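Local coordinates for 2,3,4,5-tetrahydropyridine-2,6-dicarboxylate N-succinyltransferase (Campylobacter jejuni, PDB 2RIJ), which probably catalyses the succinyl-CoA-dependent N-succinylation of tetrahydrodipicolinate, the first step of the succinylase branch of lysine biosynthesis, at residues Phe28-Leu33 against Ile109-Ile114; Ile62-Phe67 against Ile74-Ser79; Ala49-Glu54 against Ile141-Tyr146; Leu148-Val153 against Ala210-Glu215. All blocks are in the same frame, centred on the assembly; numbering follows the deposited sequence. Where two conformers were deposited one is given.

Contact 1 (Phe28-Leu33 against Ile109-Ile114); sequences FGIARL and IDLLKI
Ile-30 meets two consecutive leucines of the helix, Leu-111 and Leu-112, and offers a different part of its branched side chain to each. Leu-111 comes first along the helix. Its CG stands anti to the backbone N (chi1 -179°), which extends the side chain from the helix surface toward the strand, and its CD2 branch settles 4.1 Å from Ile-30 CB, at the base of the isoleucine. Leu-111 also packs on Met-192 of the second subunit. One residue later, Leu-112 starts out along the flank of the helix, yet its tip bends back to the strand. Its CD2 lies 3.9 Å from Ile-30 CD1, the outermost atom of the isoleucine, and the two side chains cross at about a right angle. Ala-93 and Leu-94 of helix 87-96 pack against Leu-112 as well, joining it to a second helix. Further along, the helical bonds from Lys-113 N to Ile-109 O and from Ile-114 N to Asp-110 O span the turn that carries both leucines. Across the contact no polar atoms pair, and the backbones remain well apart, with Ile-30 CA 8.7 Å from Leu-111 CA. All three touching residues are buried. Because side chains alternate along the strand, Ala-31 points the other way and packs on Phe-48. This is how a helix covers one face of an antiparallel sheet in a layered alpha+beta domain, here the N-terminal domain of the succinyltransferase, with strand 27-35 in the interior of the sheet.

Contact 2 (Ile62-Phe67 against Ile74-Ser79); sequences IMLEAF and IDFNAS
Leu-64 CG and Ile-74 CG1 both stand beside the backbone N and anti to the carbonyl carbon (chi1 -70° and -56°); Ile-74 then runs on extended to bring CD1 to the helix, while the fork of Leu-64 sends CD2 to Ile-74 and CD1 to Phe-76. The setting is a helix followed by a return loop: helix 57-69 ends, and the chain doubles back past its flank through a type I beta turn, Asp-75 to Ala-78, before entering strand 80-84. Ile-74 CD1 is 3.6 Å from Leu-64 CD2, with the two side chains at about a right angle, and it also lies 3.6 Å from Leu-64 O, against the helix backbone. On the aromatic side, Leu-64 CD1 approaches Phe-76 CE1 at 4.1 Å, at the ring edge and near its plane. One face of that ring is taken by Ile-74 itself, whose CG2 stands over the centre. Tyr-22 and Phe-130 add further ring contacts to Phe-76, while Phe-81 of strand 80-84 touches both Leu-64 and Ile-74. The turn is braced by an Asx turn, in which Asn-77 N donates to Asp-75 OD1 at 2.9 Å, from above the carboxylate plane and with a bent N-H...O angle of 142°.

Contact 3 (Ala49-Glu54 against Ile141-Tyr146); sequences ALINYE and IYLKLY
The ring of Tyr-146 receives Ile-51 on a slant: Ile-51 CD1 lies 3.8 Å from Tyr-146 CG, and Ile-51 CG1 reaches Tyr-146 CD2 at 3.9 Å. At the ring's edge, in its plane, sits the carbonyl oxygen of Tyr-142 from the preceding helical turn. The closest approach across the contact falls at the root of the tyrosine, where Ile-51 CD1 is 3.6 Å from Tyr-146 CB. Ile-51 gets there by a folded chain: its CG1 lies beside the backbone N, and chi2 of -66° turns CD1 aside instead of extending it, giving the methyl a place between two helix residues. The second of these is Leu-143, whose CD1 touches Ile-51 CD1 at 3.8 Å. Helix 138-149 covers the face of the N-terminal antiparallel sheet opposite to that of helix 107-117, and strand 52-53 pairs with strand 27-35 in that sheet. Leu-143 also rests on Phe-48, Val-127 and Leu-129, so the same helix spans several strands. Asn-52 points away from helix 138-149, and its ND2 bonds to Asn-108 OD1 and to Phe-28 O of the adjoining strand. Although the contact is apolar, the far end of Tyr-146 is polar and well provided for: its OH is hydrogen-bonded to His-211 ND1, to Phe-48 N and to Lys-191 NZ of the second subunit, while its ring meets that of Phe-48 edge-to-face and that of His-211 nearly at a right angle.

Contact 4 (Leu148-Val153 against Ala210-Glu215); sequences LSTKKV and AHIIPE
A mixed contact, apolar at one end and a salt bridge at the other, joins the C-terminal end of helix 138-149 to the connecting loop 210-215, which runs on toward strand 219-220 at the start of the hexapeptide-repeat beta-helix. The helix ends in a Schellman motif: Lys-151 has positive phi (63°), and Lys-151 N bonds back to Leu-148 O at 3.0 Å. Three successive residues at this helix end, Ser-149 to Lys-151, meet the loop. Ile-212 fills the apolar part. Its CG1 lies 3.7 Å from Ser-149 CB, and its CD1 touches Thr-150 CG2, also at 3.7 Å, with the threonine and isoleucine crossing at about a right angle. The hydroxyls of the two small residues are engaged in other bonds, Ser-149 OG with Ala-230 O and Thr-150 OG1 with Tyr-146 O one turn back in the helix. In the case of Thr-150, OG1 takes the place between the backbone N and carbonyl carbon, which leaves CG2 to meet the isoleucine. The loop is also held by the second subunit, whose Lys-191 NZ binds His-211 O and whose Arg-184 NH2 binds Pro-214 O. At the polar end Lys-151, bent in its outer two torsions, and Glu-215, bent at chi2, come from opposite directions. The ammonium has a second partner in Leu-232 O, and the other carboxylate oxygen, Glu-215 OE1, bonds to Thr-218 OG1. Lys-151 NZ gives one hydrogen bond to the syn lone pair of Glu-215 OE2, at 2.7 Å.

How the contacts relate
From the N terminus, strand 27-35 opens contact 1 and residues 49-54 open contact 3. Contact 2 then opens and closes within a short helix-to-loop return, nested inside both larger loops. Contact 1 closes next at helix 107-117 and contact 3 only at helix 138-149, so these two cross, clamping the sheet between helices on its two faces; Phe-28 O and Asn-52 N join them within that sheet. Contact 4 follows in series, beginning on the helix that ends contact 3 and closing in the loop before the beta-helix. Contacts 1, 3 and 4 border the second subunit, whereas no other chain of the assembly touches the segments of contact 2.

Contact 1 (Phe28-Leu33 against Ile109-Ile114)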
# COMPACT_ATOMS: atom_id res chain seq x y z
N PHE A 28 -43.61 -19.05 -36.89
CA PHE A 28 -44.74 -18.31 -37.43
C PHE A 28 -45.80 -17.94 -36.39
O PHE A 28 -45.96 -18.57 -35.34
CB PHE A 28 -45.39 -19.07 -38.61
CG PHE A 28 -46.20 -20.27 -38.21
CD1 PHE A 28 -45.60 -21.51 -38.02
CD2 PHE A 28 -47.59 -20.17 -38.03
CE1 PHE A 28 -46.35 -22.62 -37.64
CE2 PHE A 28 -48.35 -21.27 -37.63
CZ PHE A 28 -47.73 -22.50 -37.47
N GLY A 29 -46.55 -16.92 -36.75
CA GLY A 29 -47.75 -16.56 -36.05
C GLY A 29 -48.50 -15.46 -36.76
O GLY A 29 -48.09 -15.00 -37.83
N ILE A 30 -49.61 -15.06 -36.16
CA ILE A 30 -50.44 -13.97 -36.63
C ILE A 30 -50.40 -12.82 -35.61
O ILE A 30 -50.72 -12.99 -34.42
CB ILE A 30 -51.90 -14.43 -36.89
CG1 ILE A 30 -51.97 -15.48 -37.97
CG2 ILE A 30 -52.81 -13.23 -37.28
CD1 ILE A 30 -53.39 -16.16 -38.09
N ALA A 31 -50.04 -11.64 -36.10
CA ALA A 31 -49.96 -10.44 -35.31
C ALA A 31 -51.11 -9.47 -35.56
O ALA A 31 -51.54 -9.30 -36.69
CB ALA A 31 -48.65 -9.73 -35.61
N ARG A 32 -51.59 -8.82 -34.50
CA ARG A 32 -52.41 -7.63 -34.62
C ARG A 32 -51.45 -6.46 -34.67
O ARG A 32 -50.56 -6.33 -33.79
CB ARG A 32 -53.37 -7.48 -33.44
CG ARG A 32 -54.27 -6.29 -33.54
CD ARG A 32 -55.10 -6.02 -32.25
NE ARG A 32 -54.24 -5.89 -31.07
CZ ARG A 32 -53.46 -4.84 -30.81
NH1 ARG A 32 -53.41 -3.80 -31.60
NH2 ARG A 32 -52.69 -4.85 -29.72
N LEU A 33 -51.58 -5.60 -35.67
CA LEU A 33 -50.67 -4.49 -35.86
C LEU A 33 -51.22 -3.14 -35.38
O LEU A 33 -52.41 -2.85 -35.54
CB LEU A 33 -50.28 -4.33 -37.32
CG LEU A 33 -49.77 -5.57 -38.07
CD1 LEU A 33 -49.47 -5.13 -39.54
CD2 LEU A 33 -48.61 -6.25 -37.41
N ILE A 109 -56.23 -22.93 -34.51
CA ILE A 109 -57.58 -22.92 -35.09
C ILE A 109 -58.45 -21.99 -34.26
O ILE A 109 -59.14 -21.15 -34.81
CB ILE A 109 -58.22 -24.31 -35.17
CG1 ILE A 109 -57.25 -25.33 -35.79
CG2 ILE A 109 -59.51 -24.22 -36.01
CD1 ILE A 109 -57.89 -26.71 -36.22
N ASP A 110 -58.38 -22.10 -32.93
CA ASP A 110 -59.12 -21.17 -32.06
C ASP A 110 -58.80 -19.70 -32.36
O ASP A 110 -59.66 -18.83 -32.26
CB ASP A 110 -58.81 -21.43 -30.58
CG ASP A 110 -59.21 -22.82 -30.10
OD1 ASP A 110 -60.15 -23.43 -30.66
OD2 ASP A 110 -58.54 -23.34 -29.16
N LEU A 111 -57.54 -19.42 -32.64
CA LEU A 111 -57.10 -18.06 -32.91
C LEU A 111 -57.81 -17.54 -34.17
O LEU A 111 -58.30 -16.41 -34.19
CB LEU A 111 -55.56 -17.99 -33.08
CG LEU A 111 -55.04 -16.55 -33.34
CD1 LEU A 111 -55.14 -15.73 -32.03
CD2 LEU A 111 -53.62 -16.58 -33.87
N LEU A 112 -57.85 -18.36 -35.22
CA LEU A 112 -58.56 -17.99 -36.47
C LEU A 112 -60.06 -17.70 -36.24
O LEU A 112 -60.60 -16.75 -36.77
CB LEU A 112 -58.39 -19.09 -37.52
CG LEU A 112 -57.00 -19.21 -38.15
CD1 LEU A 112 -56.90 -20.47 -38.92
CD2 LEU A 112 -56.63 -18.02 -39.06
N LYS A 113 -60.71 -18.52 -35.42
CA LYS A 113 -62.12 -18.26 -35.09
C LYS A 113 -62.23 -16.87 -34.48
O LYS A 113 -63.15 -16.10 -34.80
CB LYS A 113 -62.64 -19.29 -34.11
CG LYS A 113 -62.74 -20.66 -34.68
CD LYS A 113 -63.11 -21.65 -33.60
CE LYS A 113 -63.06 -23.07 -34.12
NZ LYS A 113 -63.71 -24.04 -33.20
N ILE A 114 -61.30 -16.54 -33.59
CA ILE A 114 -61.32 -15.23 -32.90
C ILE A 114 -61.06 -14.08 -33.87
O ILE A 114 -61.76 -13.09 -33.85
CB ILE A 114 -60.31 -15.19 -31.72
CG1 ILE A 114 -60.84 -16.00 -30.53
CG2 ILE A 114 -60.07 -13.74 -31.24
CD1 ILE A 114 -59.77 -16.52 -29.53

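Contact 2 (Ile62-Phe67 against Ile74-Ser79)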
# COMPACT_ATOMS: atom_id res chain seq x y z
N ILE A 62 -51.42 -24.39 -44.30
CA ILE A 62 -52.79 -23.93 -44.60
C ILE A 62 -52.78 -22.42 -44.77
O ILE A 62 -53.38 -21.93 -45.68
CB ILE A 62 -53.83 -24.35 -43.50
CG1 ILE A 62 -54.00 -25.87 -43.41
CG2 ILE A 62 -55.17 -23.67 -43.74
CD1 ILE A 62 -54.28 -26.59 -44.78
N MSE A 63 -52.05 -21.69 -43.93
CA MSE A 63 -51.99 -20.22 -44.00
C MSE A 63 -51.29 -19.73 -45.25
O MSE A 63 -51.75 -18.83 -45.92
CB MSE A 63 -51.22 -19.64 -42.81
CG MSE A 63 -51.88 -19.81 -41.47
SE MSE A 63 -53.75 -19.26 -41.41
CE MSE A 63 -53.71 -17.58 -42.43
N LEU A 64 -50.14 -20.33 -45.54
CA LEU A 64 -49.39 -20.00 -46.75
C LEU A 64 -50.23 -20.30 -47.99
O LEU A 64 -50.25 -19.52 -48.96
CB LEU A 64 -48.08 -20.78 -46.79
CG LEU A 64 -47.07 -20.31 -45.73
CD1 LEU A 64 -45.91 -21.28 -45.64
CD2 LEU A 64 -46.63 -18.86 -46.02
N GLU A 65 -50.93 -21.44 -47.97
CA GLU A 65 -51.81 -21.78 -49.08
C GLU A 65 -53.00 -20.80 -49.25
O GLU A 65 -53.44 -20.57 -50.36
CB GLU A 65 -52.29 -23.21 -48.94
CG GLU A 65 -53.23 -23.69 -50.03
CD GLU A 65 -52.58 -23.81 -51.41
OE1 GLU A 65 -51.33 -23.72 -51.55
OE2 GLU A 65 -53.35 -24.02 -52.38
N ALA A 66 -53.51 -20.22 -48.17
CA ALA A 66 -54.57 -19.24 -48.29
C ALA A 66 -54.13 -18.08 -49.19
O ALA A 66 -54.91 -17.58 -49.98
CB ALA A 66 -54.99 -18.75 -46.91
N PHE A 67 -52.88 -17.68 -49.05
CA PHE A 67 -52.30 -16.59 -49.80
C PHE A 67 -52.02 -17.04 -51.22
O PHE A 67 -52.39 -16.35 -52.16
CB PHE A 67 -51.01 -16.11 -49.14
CG PHE A 67 -51.22 -15.43 -47.81
CD1 PHE A 67 -51.98 -14.30 -47.71
CD2 PHE A 67 -50.62 -15.92 -46.68
CE1 PHE A 67 -52.17 -13.68 -46.49
CE2 PHE A 67 -50.79 -15.28 -45.42
CZ PHE A 67 -51.58 -14.17 -45.36
N ILE A 74 -45.17 -16.17 -53.09
CA ILE A 74 -44.32 -16.30 -51.90
C ILE A 74 -42.91 -16.67 -52.38
O ILE A 74 -42.72 -17.67 -53.06
CB ILE A 74 -44.88 -17.39 -50.92
CG1 ILE A 74 -46.34 -17.08 -50.54
CG2 ILE A 74 -43.95 -17.58 -49.69
CD1 ILE A 74 -46.96 -18.09 -49.56
N ASP A 75 -41.93 -15.87 -52.01
CA ASP A 75 -40.52 -16.21 -52.26
C ASP A 75 -39.98 -17.07 -51.11
O ASP A 75 -39.59 -16.54 -50.08
CB ASP A 75 -39.68 -14.93 -52.42
CG ASP A 75 -38.20 -15.21 -52.70
OD1 ASP A 75 -37.82 -16.40 -52.86
OD2 ASP A 75 -37.41 -14.24 -52.73
N PHE A 76 -39.93 -18.38 -51.31
CA PHE A 76 -39.52 -19.31 -50.27
C PHE A 76 -38.00 -19.31 -50.10
O PHE A 76 -37.46 -20.00 -49.23
CB PHE A 76 -39.99 -20.72 -50.56
CG PHE A 76 -41.44 -20.90 -50.33
CD1 PHE A 76 -41.92 -21.15 -49.06
CD2 PHE A 76 -42.33 -20.86 -51.38
CE1 PHE A 76 -43.27 -21.31 -48.83
CE2 PHE A 76 -43.69 -21.04 -51.16
CZ PHE A 76 -44.15 -21.26 -49.87
N ASN A 77 -37.30 -18.55 -50.95
CA ASN A 77 -35.88 -18.33 -50.77
C ASN A 77 -35.54 -17.09 -49.95
O ASN A 77 -34.37 -16.86 -49.67
CB ASN A 77 -35.18 -18.24 -52.12
CG ASN A 77 -35.39 -19.48 -52.95
OD1 ASN A 77 -35.23 -20.62 -52.46
ND2 ASN A 77 -35.78 -19.28 -54.21
N ALA A 78 -36.53 -16.29 -49.58
CA ALA A 78 -36.33 -15.15 -48.69
C ALA A 78 -36.29 -15.70 -47.27
O ALA A 78 -36.69 -16.85 -47.03
CB ALA A 78 -37.45 -14.13 -48.86
N SER A 79 -35.75 -14.93 -46.33
CA SER A 79 -35.63 -15.39 -44.95
C SER A 79 -36.96 -15.34 -44.19
O SER A 79 -37.12 -15.96 -43.14
CB SER A 79 -34.59 -14.57 -44.17
OG SER A 79 -34.82 -13.19 -44.30

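Contact 3 (Ala49-Glu54 against Ile141-Tyr146)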
# COMPACT_ATOMS: atom_id res chain seq x y z
N ALA A 49 -50.65 -13.61 -29.90
CA ALA A 49 -51.14 -14.38 -28.77
C ALA A 49 -50.67 -15.83 -28.81
O ALA A 49 -50.91 -16.56 -27.85
CB ALA A 49 -52.68 -14.33 -28.72
N LEU A 50 -50.01 -16.21 -29.91
CA LEU A 50 -49.52 -17.59 -30.12
C LEU A 50 -48.29 -17.52 -31.00
O LEU A 50 -48.31 -16.89 -32.06
CB LEU A 50 -50.56 -18.47 -30.82
CG LEU A 50 -51.80 -18.96 -30.09
CD1 LEU A 50 -52.79 -19.59 -31.10
CD2 LEU A 50 -51.45 -19.93 -28.95
N ILE A 51 -47.21 -18.15 -30.55
CA ILE A 51 -45.97 -18.25 -31.29
C ILE A 51 -45.72 -19.72 -31.55
O ILE A 51 -45.76 -20.57 -30.64
CB ILE A 51 -44.77 -17.71 -30.45
CG1 ILE A 51 -45.02 -16.29 -30.00
CG2 ILE A 51 -43.44 -17.83 -31.21
CD1 ILE A 51 -45.07 -15.30 -31.19
N ASN A 52 -45.42 -20.00 -32.80
CA ASN A 52 -45.10 -21.36 -33.22
C ASN A 52 -43.62 -21.36 -33.56
O ASN A 52 -43.14 -20.49 -34.32
CB ASN A 52 -45.95 -21.75 -34.43
CG ASN A 52 -47.42 -21.83 -34.12
OD1 ASN A 52 -47.90 -22.84 -33.63
ND2 ASN A 52 -48.16 -20.78 -34.44
N TYR A 53 -42.87 -22.27 -32.95
CA TYR A 53 -41.43 -22.44 -33.28
C TYR A 53 -41.18 -23.90 -33.57
O TYR A 53 -41.37 -24.73 -32.71
CB TYR A 53 -40.52 -21.97 -32.14
CG TYR A 53 -39.07 -22.14 -32.49
CD1 TYR A 53 -38.48 -21.32 -33.46
CD2 TYR A 53 -38.31 -23.12 -31.92
CE1 TYR A 53 -37.17 -21.49 -33.81
CE2 TYR A 53 -36.98 -23.31 -32.30
CZ TYR A 53 -36.44 -22.48 -33.24
OH TYR A 53 -35.15 -22.64 -33.63
N GLU A 54 -40.78 -24.21 -34.79
CA GLU A 54 -40.44 -25.58 -35.20
C GLU A 54 -41.55 -26.58 -34.82
O GLU A 54 -41.30 -27.66 -34.28
CB GLU A 54 -39.04 -25.98 -34.70
CG GLU A 54 -37.89 -25.12 -35.29
CD GLU A 54 -37.53 -25.49 -36.72
OE1 GLU A 54 -38.25 -26.31 -37.33
OE2 GLU A 54 -36.51 -24.98 -37.24
N ILE A 141 -39.11 -8.51 -36.72
CA ILE A 141 -38.42 -8.12 -35.49
C ILE A 141 -39.27 -8.53 -34.29
O ILE A 141 -38.77 -9.11 -33.32
CB ILE A 141 -38.16 -6.57 -35.38
CG1 ILE A 141 -37.21 -6.11 -36.46
CG2 ILE A 141 -37.57 -6.24 -33.98
CD1 ILE A 141 -37.19 -4.60 -36.68
N TYR A 142 -40.56 -8.23 -34.35
CA TYR A 142 -41.45 -8.57 -33.22
C TYR A 142 -41.59 -10.09 -33.02
O TYR A 142 -41.57 -10.58 -31.87
CB TYR A 142 -42.80 -7.88 -33.38
CG TYR A 142 -42.86 -6.52 -32.72
CD1 TYR A 142 -42.42 -5.40 -33.37
CD2 TYR A 142 -43.28 -6.40 -31.39
CE1 TYR A 142 -42.44 -4.17 -32.75
CE2 TYR A 142 -43.31 -5.16 -30.77
CZ TYR A 142 -42.90 -4.06 -31.47
OH TYR A 142 -42.91 -2.82 -30.87
N LEU A 143 -41.65 -10.86 -34.12
CA LEU A 143 -41.67 -12.32 -33.99
C LEU A 143 -40.38 -12.83 -33.28
O LEU A 143 -40.44 -13.73 -32.41
CB LEU A 143 -41.85 -12.99 -35.33
CG LEU A 143 -41.92 -14.51 -35.34
CD1 LEU A 143 -42.94 -15.08 -34.36
CD2 LEU A 143 -42.19 -14.96 -36.76
N LYS A 144 -39.22 -12.32 -33.69
CA LYS A 144 -37.94 -12.63 -33.06
C LYS A 144 -37.93 -12.27 -31.56
O LYS A 144 -37.56 -13.07 -30.72
CB LYS A 144 -36.81 -11.93 -33.82
CG LYS A 144 -36.54 -12.55 -35.23
CD LYS A 144 -35.67 -11.68 -36.12
CE LYS A 144 -35.27 -12.40 -37.42
NZ LYS A 144 -34.27 -13.45 -37.20
N LEU A 145 -38.42 -11.08 -31.21
CA LEU A 145 -38.45 -10.69 -29.79
C LEU A 145 -39.32 -11.63 -28.99
O LEU A 145 -38.96 -12.00 -27.88
CB LEU A 145 -38.89 -9.24 -29.65
CG LEU A 145 -37.91 -8.18 -30.18
CD1 LEU A 145 -38.52 -6.77 -30.11
CD2 LEU A 145 -36.50 -8.23 -29.50
N TYR A 146 -40.48 -11.99 -29.54
CA TYR A 146 -41.35 -12.98 -28.95
C TYR A 146 -40.71 -14.32 -28.81
O TYR A 146 -40.89 -14.99 -27.80
CB TYR A 146 -42.68 -13.11 -29.73
CG TYR A 146 -43.85 -12.24 -29.28
CD1 TYR A 146 -44.04 -10.95 -29.76
CD2 TYR A 146 -44.78 -12.72 -28.35
CE1 TYR A 146 -45.15 -10.16 -29.38
CE2 TYR A 146 -45.87 -11.96 -27.97
CZ TYR A 146 -46.07 -10.68 -28.49
OH TYR A 146 -47.20 -9.99 -28.09

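Contact 4 (Leu148-Val153 against Ala210-Glu215)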
# COMPACT_ATOMS: atom_id res chain seq x y z
N LEU A 148 -37.64 -14.98 -28.22
CA LEU A 148 -36.77 -14.81 -27.04
C LEU A 148 -37.58 -14.73 -25.75
O LEU A 148 -37.35 -15.51 -24.85
CB LEU A 148 -35.86 -13.60 -27.21
CG LEU A 148 -34.73 -13.72 -28.25
CD1 LEU A 148 -34.26 -12.34 -28.70
CD2 LEU A 148 -33.60 -14.60 -27.68
N SER A 149 -38.54 -13.81 -25.67
CA SER A 149 -39.27 -13.58 -24.40
C SER A 149 -40.20 -14.73 -23.95
O SER A 149 -40.41 -14.90 -22.75
CB SER A 149 -39.97 -12.24 -24.42
OG SER A 149 -38.99 -11.22 -24.48
N THR A 150 -40.70 -15.52 -24.91
CA THR A 150 -41.48 -16.72 -24.64
C THR A 150 -40.57 -17.92 -24.38
O THR A 150 -41.06 -18.98 -24.06
CB THR A 150 -42.42 -17.08 -25.85
OG1 THR A 150 -41.61 -17.44 -26.99
CG2 THR A 150 -43.40 -15.91 -26.20
N LYS A 151 -39.26 -17.76 -24.56
CA LYS A 151 -38.25 -18.76 -24.36
C LYS A 151 -38.40 -19.95 -25.32
O LYS A 151 -37.98 -21.04 -25.01
CB LYS A 151 -38.19 -19.21 -22.89
CG LYS A 151 -37.93 -18.07 -21.93
CD LYS A 151 -37.64 -18.52 -20.47
CE LYS A 151 -38.86 -18.97 -19.74
NZ LYS A 151 -39.78 -17.92 -19.40
N LYS A 152 -38.96 -19.71 -26.52
CA LYS A 152 -38.99 -20.77 -27.57
C LYS A 152 -37.59 -21.04 -28.10
O LYS A 152 -37.30 -22.13 -28.59
CB LYS A 152 -39.91 -20.38 -28.73
CG LYS A 152 -41.39 -20.27 -28.39
CD LYS A 152 -42.10 -21.56 -28.61
CE LYS A 152 -43.57 -21.46 -28.32
NZ LYS A 152 -44.11 -22.85 -28.45
N VAL A 153 -36.74 -20.01 -28.07
CA VAL A 153 -35.34 -20.09 -28.45
C VAL A 153 -34.46 -19.52 -27.32
O VAL A 153 -34.91 -18.66 -26.54
CB VAL A 153 -35.01 -19.32 -29.76
CG1 VAL A 153 -35.89 -19.83 -30.95
CG2 VAL A 153 -35.14 -17.78 -29.56
N ALA A 210 -46.08 -5.78 -21.76
CA ALA A 210 -47.10 -5.43 -22.74
C ALA A 210 -47.40 -6.68 -23.60
O ALA A 210 -48.41 -6.70 -24.34
CB ALA A 210 -46.67 -4.21 -23.63
N HIS A 211 -46.56 -7.71 -23.50
CA HIS A 211 -46.62 -8.87 -24.43
C HIS A 211 -46.61 -10.27 -23.81
O HIS A 211 -47.14 -11.19 -24.41
CB HIS A 211 -45.48 -8.77 -25.45
CG HIS A 211 -45.57 -7.59 -26.34
ND1 HIS A 211 -46.31 -7.59 -27.51
CD2 HIS A 211 -45.06 -6.34 -26.21
CE1 HIS A 211 -46.26 -6.38 -28.04
NE2 HIS A 211 -45.53 -5.60 -27.26
N ILE A 212 -45.96 -10.44 -22.66
CA ILE A 212 -45.65 -11.75 -22.10
C ILE A 212 -46.26 -11.86 -20.73
O ILE A 212 -46.23 -10.91 -19.95
CB ILE A 212 -44.11 -11.93 -22.00
CG1 ILE A 212 -43.46 -11.60 -23.37
CG2 ILE A 212 -43.69 -13.35 -21.42
CD1 ILE A 212 -43.68 -12.61 -24.49
N ILE A 213 -46.80 -13.03 -20.43
CA ILE A 213 -47.39 -13.34 -19.15
C ILE A 213 -46.38 -14.19 -18.41
O ILE A 213 -46.11 -15.33 -18.83
CB ILE A 213 -48.72 -14.10 -19.30
CG1 ILE A 213 -49.72 -13.27 -20.12
CG2 ILE A 213 -49.33 -14.47 -17.89
CD1 ILE A 213 -50.98 -14.05 -20.64
N PRO A 214 -45.83 -13.68 -17.30
CA PRO A 214 -44.86 -14.49 -16.54
C PRO A 214 -45.48 -15.79 -16.00
O PRO A 214 -46.70 -15.89 -15.89
CB PRO A 214 -44.54 -13.59 -15.35
CG PRO A 214 -44.75 -12.23 -15.82
CD PRO A 214 -45.98 -12.34 -16.68
N GLU A 215 -44.62 -16.73 -15.67
CA GLU A 215 -45.00 -17.96 -14.95
C GLU A 215 -45.50 -17.54 -13.59
O GLU A 215 -45.26 -16.41 -13.11
CB GLU A 215 -43.79 -18.86 -14.78
CG GLU A 215 -43.21 -19.39 -16.08
CD GLU A 215 -42.11 -18.51 -16.68
OE1 GLU A 215 -41.87 -17.36 -16.20
OE2 GLU A 215 -41.48 -18.97 -17.65